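Local coordinates for protein proline dehydrogenase (Bradyrhizobium japonicum USDA 110, PDB 3HAZ) that is a bifunctional flavoenzyme that probably oxidises L-proline to L-glutamate in two steps, the first with FAD and the second with NAD(+), at residues 668-673 with 697-702; 577-582 with 620-625; 594-599 with 661-666; 590-595 with 609-614; 690-695 with 709-714. All blocks are in the same frame, centred on the assembly; numbering follows the deposited sequence.

Contact 1: 668-673 with 697-702; sequences GQVTAA and ALLHEA
Leu-699 reaches across to Val-670 and Thr-671 and splits its two methyls between them. The contact joins two neighbouring helices, 664-675 and 689-702, on one face of the Rossmann-like sheet in the aldehyde dehydrogenase part of the chain. Leu-699 CD1 lies 3.9 Å from Val-670 CG1, and the two side chains meet at a slant. Leu-699 CD2 lies 4.0 Å from Thr-671 CG2, with the side chains nearly perpendicular. The closest backbone pair is Thr-671 CA and Leu-699 CA, 8.7 Å apart. The helices are therefore bridged by side chains, and their backbones do not meet. The torsions account for the reach. Leu-699 turns CG away from its own carbonyl carbon (chi1 -79°), and its chain then extends so that the methyl fork faces the other helix. Val-670 holds CG1 opposite its backbone N (chi1 169°) and offers that methyl alone to Leu-699. Thr-671 gives its methyl to the leucine, while its hydroxyl OG1 is hydrogen-bonded to Leu-667 O, one turn back on the same helix. The polar end is thus satisfied locally and the apolar end does the packing.

In the next shell, Leu-578 and Cys-618 cover Thr-671, and Ala-581 covers Leu-699. The Val-670 side chain is about 7 Å from that of Ser-657, which binds NAD(+). On the sheet side, strand 709-711 closes the group through Leu-709: its CD1 packs on Val-670 CG1, and its CD2 packs on Leu-699 CD1.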
# COMPACT_ATOMS: atom_id res chain seq x y z
N GLY A 668 9.03 3.64 39.89
CA GLY A 668 9.72 3.47 38.62
C GLY A 668 10.63 2.25 38.67
O GLY A 668 10.53 1.35 37.84
N GLN A 669 11.51 2.21 39.67
CA GLN A 669 12.46 1.12 39.81
C GLN A 669 11.75 -0.20 40.06
O GLN A 669 12.11 -1.23 39.49
CB GLN A 669 13.44 1.41 40.96
CG GLN A 669 14.25 2.68 40.75
CD GLN A 669 15.37 2.83 41.75
OE1 GLN A 669 16.48 3.18 41.38
NE2 GLN A 669 15.08 2.55 43.02
N VAL A 670 10.73 -0.17 40.91
CA VAL A 670 10.03 -1.39 41.30
C VAL A 670 9.24 -2.02 40.15
O VAL A 670 9.38 -3.21 39.88
CB VAL A 670 9.12 -1.15 42.52
CG1 VAL A 670 8.20 -2.35 42.74
CG2 VAL A 670 9.97 -0.90 43.76
N THR A 671 8.44 -1.20 39.46
CA THR A 671 7.62 -1.69 38.35
C THR A 671 8.47 -2.12 37.16
O THR A 671 8.08 -3.01 36.41
CB THR A 671 6.58 -0.64 37.90
OG1 THR A 671 7.24 0.56 37.48
CG2 THR A 671 5.59 -0.33 39.02
N ALA A 672 9.62 -1.49 36.97
CA ALA A 672 10.53 -1.92 35.90
C ALA A 672 10.99 -3.36 36.15
O ALA A 672 10.89 -4.21 35.27
CB ALA A 672 11.72 -1.00 35.81
N ALA A 673 11.51 -3.60 37.36
CA ALA A 673 11.98 -4.93 37.75
C ALA A 673 10.86 -5.96 37.65
O ALA A 673 11.05 -7.04 37.07
CB ALA A 673 12.54 -4.88 39.18
N ALA A 697 1.22 -1.45 48.76
CA ALA A 697 -0.13 -1.96 48.96
C ALA A 697 -0.98 -1.70 47.72
O ALA A 697 -1.82 -2.52 47.34
CB ALA A 697 -0.78 -1.34 50.20
N LEU A 698 -0.73 -0.57 47.07
CA LEU A 698 -1.46 -0.23 45.86
C LEU A 698 -1.09 -1.17 44.72
O LEU A 698 -1.95 -1.60 43.95
CB LEU A 698 -1.20 1.23 45.46
CG LEU A 698 -1.96 1.78 44.24
CD1 LEU A 698 -2.10 3.30 44.32
CD2 LEU A 698 -1.27 1.37 42.95
N LEU A 699 0.20 -1.50 44.61
CA LEU A 699 0.65 -2.43 43.57
C LEU A 699 0.05 -3.81 43.77
O LEU A 699 -0.37 -4.45 42.81
CB LEU A 699 2.18 -2.53 43.56
CG LEU A 699 2.94 -1.39 42.86
CD1 LEU A 699 4.43 -1.61 43.02
CD2 LEU A 699 2.57 -1.33 41.39
N HIS A 700 0.02 -4.27 45.02
CA HIS A 700 -0.60 -5.55 45.34
C HIS A 700 -2.06 -5.54 44.92
O HIS A 700 -2.55 -6.49 44.33
CB HIS A 700 -0.49 -5.86 46.85
CG HIS A 700 0.89 -6.20 47.31
ND1 HIS A 700 1.76 -6.96 46.57
CD2 HIS A 700 1.54 -5.91 48.47
CE1 HIS A 700 2.90 -7.11 47.23
NE2 HIS A 700 2.78 -6.49 48.39
N GLU A 701 -2.76 -4.45 45.24
CA GLU A 701 -4.17 -4.32 44.88
C GLU A 701 -4.34 -4.28 43.36
O GLU A 701 -5.37 -4.70 42.84
CB GLU A 701 -4.78 -3.07 45.52
CG GLU A 701 -6.26 -2.88 45.21
CD GLU A 701 -6.84 -1.60 45.79
OE1 GLU A 701 -6.15 -0.94 46.61
OE2 GLU A 701 -7.98 -1.25 45.44
N ALA A 702 -3.33 -3.79 42.66
CA ALA A 702 -3.38 -3.67 41.21
C ALA A 702 -3.13 -5.00 40.49
O ALA A 702 -3.38 -5.12 39.30
CB ALA A 702 -2.39 -2.61 40.73

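Contact 2: 577-582 with 620-625; sequences ALEQAA and YYAAQG
Leu-578 lies over the backbone of helix 604-629 at Tyr-621 and Ala-622. Its CD2 is 3.7 Å from Ala-622 N and 3.9 Å from Tyr-621 CB. The contact is a near-antiparallel helix pair in the aldehyde dehydrogenase part of the chain. The segment axes approach to 8.8 Å with 160° between their directions. The small Ala-622 permits this closeness, and its CA is 5.9 Å from Leu-578 CA. The methyl of Ala-622 points into the other helix between two consecutive side chains. One is Leu-578, whose CB is 3.9 Å from Ala-622 CB. The other is Glu-579, whose CG is 3.6 Å from Ala-622 CB.

The Glu-579 side chain does not set out straight at helix 604-629, but its end comes nearer. With CG opposite the carbonyl carbon (chi1 -72°) and the chain extended beyond, both CG and the carboxylate end lie along Ala-622 CB. OE2 also forms a salt bridge to Arg-626 NH2. The charge is therefore met one turn further along helix 604-629. Leu-578 has a first torsion of -97°, well away from a staggered value.

Tyr-621 takes part through CB alone, since its ring leads away from helix 571-587. That ring meets the rings of Phe-617 and Tyr-973, and its OH is hydrogen-bonded to Gly-969 N. Its side chain is about 10 Å from the bound NAD. Helix 664-675 lies beside the ring, where Tyr-621 CE2 packs against Gly-668 O.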
# COMPACT_ATOMS: atom_id res chain seq x y z
N ALA A 577 -1.13 -5.30 35.21
CA ALA A 577 -1.01 -4.94 36.62
C ALA A 577 -0.44 -3.52 36.76
O ALA A 577 -0.97 -2.70 37.52
CB ALA A 577 -0.15 -5.94 37.36
N LEU A 578 0.63 -3.23 36.03
CA LEU A 578 1.20 -1.88 36.01
C LEU A 578 0.15 -0.84 35.60
O LEU A 578 0.04 0.22 36.23
CB LEU A 578 2.41 -1.81 35.08
CG LEU A 578 3.80 -1.94 35.72
CD1 LEU A 578 3.89 -3.20 36.56
CD2 LEU A 578 4.90 -1.93 34.67
N GLU A 579 -0.62 -1.15 34.56
CA GLU A 579 -1.60 -0.20 34.04
C GLU A 579 -2.77 0.02 35.00
O GLU A 579 -3.33 1.12 35.06
CB GLU A 579 -2.10 -0.64 32.66
CG GLU A 579 -1.05 -0.46 31.57
CD GLU A 579 -1.35 -1.23 30.29
OE1 GLU A 579 -2.20 -2.14 30.31
OE2 GLU A 579 -0.72 -0.90 29.25
N GLN A 580 -3.12 -1.01 35.76
CA GLN A 580 -4.14 -0.86 36.79
C GLN A 580 -3.60 -0.02 37.95
O GLN A 580 -4.33 0.73 38.59
CB GLN A 580 -4.64 -2.23 37.27
CG GLN A 580 -5.60 -2.20 38.46
CD GLN A 580 -6.91 -1.48 38.15
OE1 GLN A 580 -7.18 -1.12 37.01
NE2 GLN A 580 -7.73 -1.28 39.18
N ALA A 581 -2.30 -0.15 38.20
CA ALA A 581 -1.64 0.64 39.24
C ALA A 581 -1.68 2.13 38.87
O ALA A 581 -2.00 2.98 39.70
CB ALA A 581 -0.21 0.18 39.43
N ALA A 582 -1.34 2.43 37.62
CA ALA A 582 -1.46 3.80 37.11
C ALA A 582 -2.88 4.32 37.33
O ALA A 582 -3.08 5.43 37.81
CB ALA A 582 -1.09 3.86 35.63
N TYR A 620 4.26 3.53 30.87
CA TYR A 620 5.37 3.44 29.93
C TYR A 620 6.11 2.10 30.03
O TYR A 620 6.39 1.46 29.02
CB TYR A 620 6.35 4.60 30.14
CG TYR A 620 7.54 4.53 29.22
CD1 TYR A 620 7.42 4.82 27.86
CD2 TYR A 620 8.78 4.14 29.70
CE1 TYR A 620 8.52 4.74 27.01
CE2 TYR A 620 9.88 4.06 28.86
CZ TYR A 620 9.75 4.36 27.52
OH TYR A 620 10.84 4.26 26.70
N TYR A 621 6.44 1.68 31.25
CA TYR A 621 7.07 0.37 31.40
C TYR A 621 6.11 -0.75 30.98
O TYR A 621 6.54 -1.78 30.45
CB TYR A 621 7.60 0.16 32.83
CG TYR A 621 8.75 1.07 33.16
CD1 TYR A 621 9.64 1.49 32.17
CD2 TYR A 621 8.96 1.51 34.47
CE1 TYR A 621 10.69 2.34 32.47
CE2 TYR A 621 10.02 2.36 34.77
CZ TYR A 621 10.88 2.77 33.77
OH TYR A 621 11.93 3.61 34.06
N ALA A 622 4.81 -0.55 31.20
CA ALA A 622 3.86 -1.56 30.74
C ALA A 622 3.93 -1.66 29.22
O ALA A 622 3.96 -2.76 28.66
CB ALA A 622 2.44 -1.23 31.20
N ALA A 623 3.99 -0.51 28.56
CA ALA A 623 4.00 -0.46 27.10
C ALA A 623 5.30 -1.02 26.51
O ALA A 623 5.26 -1.79 25.56
CB ALA A 623 3.76 0.97 26.60
N GLN A 624 6.43 -0.61 27.07
CA GLN A 624 7.72 -1.14 26.63
C GLN A 624 7.81 -2.62 26.99
O GLN A 624 8.41 -3.42 26.27
CB GLN A 624 8.89 -0.37 27.27
CG GLN A 624 8.99 1.10 26.88
CD GLN A 624 9.11 1.31 25.37
OE1 GLN A 624 8.26 1.94 24.75
NE2 GLN A 624 10.18 0.77 24.79
N GLY A 625 7.22 -2.98 28.13
CA GLY A 625 7.19 -4.36 28.56
C GLY A 625 6.56 -5.31 27.55
O GLY A 625 7.08 -6.40 27.31

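Contact 3: 594-599 with 661-666; sequences ALLQRE and FPLAIF
The loop between strand 641-656 and helix 664-675 of the Rossmann-like domain ends in a turn that rests here on helix 589-598. Leu-596 makes the touch against Pro-662 and Leu-663, two consecutive residues of that turn. A single methyl serves both. Leu-596 CD2 is 4.1 Å from Pro-662 CD and also 4.1 Å from Leu-663 CB. The leucine crosses the proline ring at a slant and meets Leu-663 at about a right angle. Leu-596 leaves its helix to one side, but CG lies opposite the carbonyl carbon (chi1 -73°) and the extended chain swings the tip over to the turn. All three residues are buried, and the contact is purely apolar.

The turn is held by hydrogen bonds to a buried carboxylate. Glu-610 OE2 accepts from the backbone N-H groups of both Leu-663 and Ala-664, at the start of helix 664-675. One oxygen is thus gripped twice, and the helix end may add to its stability. Glu-610 OE1 forms a salt bridge with Lys-602 NZ. Glu-599 instead spends one oxygen on each of two N-H groups at the start of helix 689-702. These hydrogen bonds run from Arg-690 to OE2 and from Ile-691 to OE1.

Further along the turn's own helix, Ile-665 touches the bound NAD, and the Pro-662 side chain is about 9 Å from it. The contact thus lies near the cofactor site without touching the cofactor through its packed side chains. Helix 604-629 borders it through Glu-610, and helix 689-702 borders it through Ile-691, which packs on Leu-663.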
# COMPACT_ATOMS: atom_id res chain seq x y z
N ALA A 594 -1.26 14.30 49.13
CA ALA A 594 -1.26 14.64 50.55
C ALA A 594 -0.04 14.05 51.25
O ALA A 594 0.61 14.72 52.05
CB ALA A 594 -2.54 14.17 51.23
N LEU A 595 0.25 12.79 50.94
CA LEU A 595 1.42 12.12 51.51
C LEU A 595 2.72 12.79 51.09
O LEU A 595 3.62 13.00 51.91
CB LEU A 595 1.44 10.64 51.11
CG LEU A 595 0.93 9.63 52.14
CD1 LEU A 595 -0.34 10.10 52.83
CD2 LEU A 595 0.73 8.26 51.50
N LEU A 596 2.82 13.14 49.81
CA LEU A 596 4.00 13.79 49.27
C LEU A 596 4.27 15.13 49.96
O LEU A 596 5.41 15.53 50.17
CB LEU A 596 3.86 14.00 47.76
CG LEU A 596 3.98 12.74 46.90
CD1 LEU A 596 3.52 13.02 45.48
CD2 LEU A 596 5.41 12.21 46.93
N GLN A 597 3.20 15.82 50.31
CA GLN A 597 3.34 17.10 50.99
C GLN A 597 3.72 16.91 52.46
O GLN A 597 4.61 17.59 52.97
CB GLN A 597 2.07 17.93 50.85
CG GLN A 597 1.82 18.41 49.42
CD GLN A 597 0.88 19.60 49.39
OE1 GLN A 597 -0.30 19.48 49.70
NE2 GLN A 597 1.42 20.77 49.01
N ARG A 598 3.06 15.96 53.13
CA ARG A 598 3.29 15.73 54.56
C ARG A 598 4.62 15.04 54.83
O ARG A 598 5.44 15.54 55.59
CB ARG A 598 2.15 14.89 55.16
CG ARG A 598 1.02 15.70 55.78
CD ARG A 598 1.37 16.13 57.20
N GLU A 599 4.83 13.88 54.21
CA GLU A 599 6.06 13.12 54.43
C GLU A 599 7.22 13.65 53.59
O GLU A 599 8.36 13.65 54.04
CB GLU A 599 5.84 11.63 54.14
CG GLU A 599 6.97 10.72 54.62
CD GLU A 599 6.75 9.24 54.30
OE1 GLU A 599 6.21 8.94 53.21
OE2 GLU A 599 7.12 8.39 55.13
N PHE A 661 12.24 11.78 45.62
CA PHE A 661 11.09 11.35 44.82
C PHE A 661 10.61 10.01 45.38
O PHE A 661 10.80 8.96 44.76
CB PHE A 661 11.46 11.22 43.34
CG PHE A 661 11.72 12.55 42.67
CD1 PHE A 661 13.01 13.05 42.57
CD2 PHE A 661 10.67 13.30 42.16
CE1 PHE A 661 13.25 14.27 41.96
CE2 PHE A 661 10.91 14.52 41.55
CZ PHE A 661 12.19 15.00 41.45
N PRO A 662 9.99 10.06 46.56
CA PRO A 662 9.67 8.91 47.41
C PRO A 662 8.61 8.02 46.79
O PRO A 662 8.44 6.88 47.20
CB PRO A 662 9.09 9.55 48.68
CG PRO A 662 9.26 11.01 48.55
CD PRO A 662 9.44 11.31 47.10
N LEU A 663 7.88 8.56 45.82
CA LEU A 663 6.84 7.79 45.15
C LEU A 663 7.24 7.37 43.74
O LEU A 663 7.18 6.19 43.41
CB LEU A 663 5.53 8.58 45.11
CG LEU A 663 4.42 7.88 44.31
CD1 LEU A 663 4.06 6.58 45.00
CD2 LEU A 663 3.20 8.78 44.15
N ALA A 664 7.65 8.33 42.91
CA ALA A 664 7.86 8.05 41.48
C ALA A 664 9.10 7.22 41.20
O ALA A 664 9.06 6.29 40.39
CB ALA A 664 7.87 9.34 40.67
N ILE A 665 10.21 7.55 41.84
CA ILE A 665 11.44 6.80 41.64
C ILE A 665 11.31 5.45 42.32
O ILE A 665 11.79 4.44 41.81
CB ILE A 665 12.66 7.57 42.19
CG1 ILE A 665 13.02 8.71 41.24
CG2 ILE A 665 13.85 6.63 42.36
CD1 ILE A 665 14.25 9.46 41.65
N PHE A 666 10.66 5.45 43.48
CA PHE A 666 10.34 4.20 44.16
C PHE A 666 9.60 3.26 43.21
O PHE A 666 10.03 2.12 43.00
CB PHE A 666 9.49 4.45 45.41
CG PHE A 666 9.03 3.18 46.08
CD1 PHE A 666 9.86 2.52 46.98
CD2 PHE A 666 7.80 2.63 45.77
CE1 PHE A 666 9.45 1.34 47.58
CE2 PHE A 666 7.38 1.45 46.37
CZ PHE A 666 8.20 0.80 47.27

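Contact 4: 590-595 with 609-614; sequences AHFIAL and SELREA
Leu-611 carries CG opposite its backbone N (chi1 -175°), which brings CD2 to Phe-592, while CB faces Ile-593. Phe-592 instead has CG opposite its carbonyl carbon (chi1 -76°), and its ring swings away from Leu-611. The leucine therefore meets the root of the phenylalanine, with Leu-611 CD2 at 3.9 Å from Phe-592 CB, and lies obliquely to the ring. The Ile-593 side chain sets out to one side, but its end bends nearer; Ile-593 CG1 is 4.3 Å from Leu-611 CB. One leucine thus packs against two successive residues of the other helix. The CA atoms of Ile-593 and Leu-611 are 6.7 Å apart. The three residues are buried and apolar.

The contact joins two consecutive helices, 589-598 and 604-629, of the aldehyde dehydrogenase part, and it lies away from the FAD and NAD sites. The Phe-592 ring has His-591 CD2 over one face, offset toward the rim. His-591 NE2 in turn makes a probable hydrogen bond with Glu-694 OE2.

Helix 524-536 borders the contact through Val-534, which touches Ile-593. Helix 689-702 borders the Phe-592 ring, where Leu-698 CD1 packs near Phe-592 CE1.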
# COMPACT_ATOMS: atom_id res chain seq x y z
N ALA A 590 -5.23 12.62 45.23
CA ALA A 590 -5.31 13.53 46.37
C ALA A 590 -4.63 12.92 47.59
O ALA A 590 -3.88 13.59 48.30
CB ALA A 590 -6.76 13.89 46.68
N HIS A 591 -4.90 11.64 47.82
CA HIS A 591 -4.31 10.89 48.92
C HIS A 591 -2.79 10.87 48.81
O HIS A 591 -2.08 11.15 49.77
CB HIS A 591 -4.86 9.47 48.92
CG HIS A 591 -4.24 8.57 49.93
ND1 HIS A 591 -4.51 8.66 51.28
CD2 HIS A 591 -3.37 7.53 49.80
CE1 HIS A 591 -3.83 7.73 51.93
NE2 HIS A 591 -3.13 7.04 51.06
N PHE A 592 -2.28 10.54 47.63
CA PHE A 592 -0.84 10.47 47.42
C PHE A 592 -0.18 11.85 47.39
O PHE A 592 0.95 12.02 47.87
CB PHE A 592 -0.50 9.67 46.17
CG PHE A 592 -0.65 8.18 46.36
CD1 PHE A 592 -1.82 7.54 46.00
CD2 PHE A 592 0.38 7.44 46.92
CE1 PHE A 592 -1.96 6.17 46.18
CE2 PHE A 592 0.24 6.07 47.12
CZ PHE A 592 -0.93 5.44 46.74
N ILE A 593 -0.87 12.84 46.84
CA ILE A 593 -0.36 14.20 46.87
C ILE A 593 -0.27 14.66 48.32
O ILE A 593 0.71 15.31 48.72
CB ILE A 593 -1.25 15.16 46.05
CG1 ILE A 593 -1.05 14.90 44.55
CG2 ILE A 593 -0.93 16.62 46.39
CD1 ILE A 593 -2.03 15.66 43.67
N ALA A 594 -1.26 14.30 49.13
CA ALA A 594 -1.26 14.64 50.55
C ALA A 594 -0.04 14.05 51.25
O ALA A 594 0.61 14.72 52.05
CB ALA A 594 -2.54 14.17 51.23
N LEU A 595 0.25 12.79 50.94
CA LEU A 595 1.42 12.12 51.51
C LEU A 595 2.72 12.79 51.09
O LEU A 595 3.62 13.00 51.91
CB LEU A 595 1.44 10.64 51.11
CG LEU A 595 0.93 9.63 52.14
CD1 LEU A 595 -0.34 10.10 52.83
CD2 LEU A 595 0.73 8.26 51.50
N SER A 609 3.09 16.80 40.17
CA SER A 609 4.02 16.38 39.14
C SER A 609 4.62 14.99 39.43
O SER A 609 4.79 14.19 38.52
CB SER A 609 5.14 17.41 38.97
OG SER A 609 6.20 16.87 38.21
N GLU A 610 4.94 14.72 40.69
CA GLU A 610 5.49 13.41 41.05
C GLU A 610 4.42 12.33 40.90
O GLU A 610 4.70 11.24 40.41
CB GLU A 610 6.10 13.40 42.46
CG GLU A 610 6.57 12.00 42.86
CD GLU A 610 7.54 11.98 44.03
OE1 GLU A 610 7.69 13.00 44.74
OE2 GLU A 610 8.16 10.92 44.25
N LEU A 611 3.20 12.63 41.34
CA LEU A 611 2.09 11.70 41.15
C LEU A 611 1.94 11.34 39.67
O LEU A 611 1.86 10.16 39.32
CB LEU A 611 0.78 12.28 41.71
CG LEU A 611 -0.48 11.39 41.71
CD1 LEU A 611 -1.06 11.21 40.30
CD2 LEU A 611 -0.21 10.03 42.34
N ARG A 612 1.90 12.35 38.80
CA ARG A 612 1.83 12.11 37.36
C ARG A 612 2.97 11.21 36.88
O ARG A 612 2.75 10.25 36.14
CB ARG A 612 1.83 13.43 36.57
CG ARG A 612 0.52 14.22 36.63
CD ARG A 612 0.53 15.37 35.64
NE ARG A 612 0.51 14.90 34.25
CZ ARG A 612 0.89 15.63 33.20
NH1 ARG A 612 1.32 16.87 33.37
NH2 ARG A 612 0.84 15.11 31.98
N GLU A 613 4.19 11.52 37.31
CA GLU A 613 5.38 10.77 36.92
C GLU A 613 5.28 9.29 37.32
O GLU A 613 5.68 8.40 36.57
CB GLU A 613 6.62 11.40 37.55
CG GLU A 613 7.94 10.79 37.11
CD GLU A 613 9.13 11.41 37.81
OE1 GLU A 613 8.93 12.36 38.59
OE2 GLU A 613 10.27 10.95 37.59
N ALA A 614 4.77 9.04 38.53
CA ALA A 614 4.61 7.68 39.02
C ALA A 614 3.69 6.89 38.09
O ALA A 614 4.01 5.77 37.70
CB ALA A 614 4.06 7.68 40.45

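Contact 5: 690-695 with 709-714; sequences RIAREA and LYLVTG
Apolar packing carries this contact, and nearly all of it comes from Leu-711. Its CD2 presses on the backbone side of Arg-693, 3.7 Å from Arg-693 CA and 3.8 Å from Arg-693 CB. Its CD1 is 4.2 Å from Ala-692 CB. Leu-711 holds CG opposite its backbone N (chi1 -170°), which carries both methyls out from the strand to the helix. The small Ala-692 side chain points back at it. The leucine and arginine side chains cross nearly perpendicularly. Arg-693 is at the surface. It lends its carbon root to the packing, and its guanidinium leads away from the strand.

Backbone hydrogen bonds tie the strand into the sheet: Tyr-710 pairs with Val-680 and Ala-682, and Val-712 with Ala-682. At the far end, Gly-714 has backbone angles (phi 153°, psi -168°) that suit glycine. Its O accepts a hydrogen bond from Lys-683 NZ, a residue that binds NAD(+).

The contact is the helix-to-strand step of the beta-alpha-beta crossover formed by strand 679-683, helix 689-702 and strand 709-711. Tyr-710 and Val-712 face the other side of the sheet, where helix 549-567 packs.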
# COMPACT_ATOMS: atom_id res chain seq x y z
N ARG A 690 6.40 5.72 54.63
CA ARG A 690 4.94 5.66 54.61
C ARG A 690 4.39 5.61 53.19
O ARG A 690 3.60 4.72 52.85
CB ARG A 690 4.32 6.81 55.40
N ILE A 691 4.80 6.55 52.35
CA ILE A 691 4.32 6.56 50.98
C ILE A 691 4.75 5.30 50.24
O ILE A 691 4.01 4.78 49.40
CB ILE A 691 4.75 7.83 50.20
CG1 ILE A 691 4.08 7.86 48.83
CG2 ILE A 691 6.27 7.89 50.06
CD1 ILE A 691 4.07 9.22 48.18
N ALA A 692 5.94 4.80 50.56
CA ALA A 692 6.43 3.56 49.96
C ALA A 692 5.52 2.39 50.32
O ALA A 692 5.18 1.57 49.46
CB ALA A 692 7.86 3.28 50.42
N ARG A 693 5.13 2.30 51.59
CA ARG A 693 4.22 1.26 52.02
C ARG A 693 2.85 1.40 51.34
O ARG A 693 2.24 0.40 50.95
CB ARG A 693 4.07 1.24 53.55
CG ARG A 693 3.32 0.01 54.08
CD ARG A 693 3.45 -0.16 55.59
NE ARG A 693 2.88 0.96 56.33
CZ ARG A 693 2.68 0.97 57.64
NH1 ARG A 693 3.01 -0.09 58.37
NH2 ARG A 693 2.15 2.04 58.23
N GLU A 694 2.38 2.63 51.17
CA GLU A 694 1.13 2.87 50.47
C GLU A 694 1.23 2.43 49.01
O GLU A 694 0.31 1.81 48.47
CB GLU A 694 0.74 4.35 50.53
CG GLU A 694 0.33 4.84 51.92
CD GLU A 694 -1.12 4.54 52.25
OE1 GLU A 694 -1.73 3.69 51.56
OE2 GLU A 694 -1.65 5.16 53.19
N ALA A 695 2.36 2.74 48.38
CA ALA A 695 2.58 2.36 46.99
C ALA A 695 2.57 0.85 46.81
O ALA A 695 1.91 0.32 45.92
CB ALA A 695 3.90 2.95 46.49
N LEU A 709 6.56 -9.17 45.59
CA LEU A 709 6.96 -7.84 46.04
C LEU A 709 6.92 -7.68 47.56
O LEU A 709 5.86 -7.79 48.17
CB LEU A 709 6.06 -6.78 45.39
CG LEU A 709 6.27 -5.33 45.85
CD1 LEU A 709 7.66 -4.83 45.48
CD2 LEU A 709 5.19 -4.42 45.26
N TYR A 710 8.08 -7.41 48.15
CA TYR A 710 8.18 -7.20 49.60
C TYR A 710 8.82 -5.87 49.95
O TYR A 710 9.81 -5.46 49.35
CB TYR A 710 8.96 -8.34 50.26
CG TYR A 710 8.27 -9.68 50.14
CD1 TYR A 710 8.35 -10.42 48.96
CD2 TYR A 710 7.52 -10.21 51.19
CE1 TYR A 710 7.72 -11.64 48.84
CE2 TYR A 710 6.88 -11.44 51.07
CZ TYR A 710 6.99 -12.14 49.89
OH TYR A 710 6.36 -13.36 49.75
N LEU A 711 8.24 -5.19 50.94
CA LEU A 711 8.82 -3.96 51.45
C LEU A 711 9.60 -4.23 52.73
O LEU A 711 9.08 -4.81 53.68
CB LEU A 711 7.72 -2.93 51.74
CG LEU A 711 8.25 -1.53 52.05
CD1 LEU A 711 8.67 -0.84 50.75
CD2 LEU A 711 7.20 -0.71 52.78
N VAL A 712 10.86 -3.80 52.75
CA VAL A 712 11.68 -3.87 53.95
C VAL A 712 12.17 -2.46 54.30
O VAL A 712 12.86 -1.84 53.50
CB VAL A 712 12.89 -4.78 53.75
CG1 VAL A 712 13.84 -4.68 54.94
CG2 VAL A 712 12.45 -6.22 53.55
N THR A 713 11.80 -1.97 55.47
CA THR A 713 12.21 -0.64 55.89
C THR A 713 13.40 -0.67 56.84
O THR A 713 13.65 -1.67 57.52
CB THR A 713 11.07 0.15 56.56
OG1 THR A 713 10.60 -0.58 57.70
CG2 THR A 713 9.92 0.36 55.57
N GLY A 714 14.13 0.44 56.89
CA GLY A 714 15.28 0.57 57.77
C GLY A 714 16.29 1.55 57.22
O GLY A 714 16.00 2.30 56.28

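In the fold
From the N terminus, helices 571-587, 589-598 and 604-629 come first. Contact 4 closes a short loop between the last two, within the longer loop that contact 2 closes from 577-582 to 620-625. Contact 3 opens from the same stretch as contact 4 but ends at 661-666, so it crosses contact 2. It ties helix 589-598 to the turn before helix 664-675. Contact 1 then opens at 668-673 and closes on helix 689-702. Contact 5 starts on that helix and ends at strand 709-711, so the two cross. Together they tie the leading helices to one face of the NAD-binding sheet.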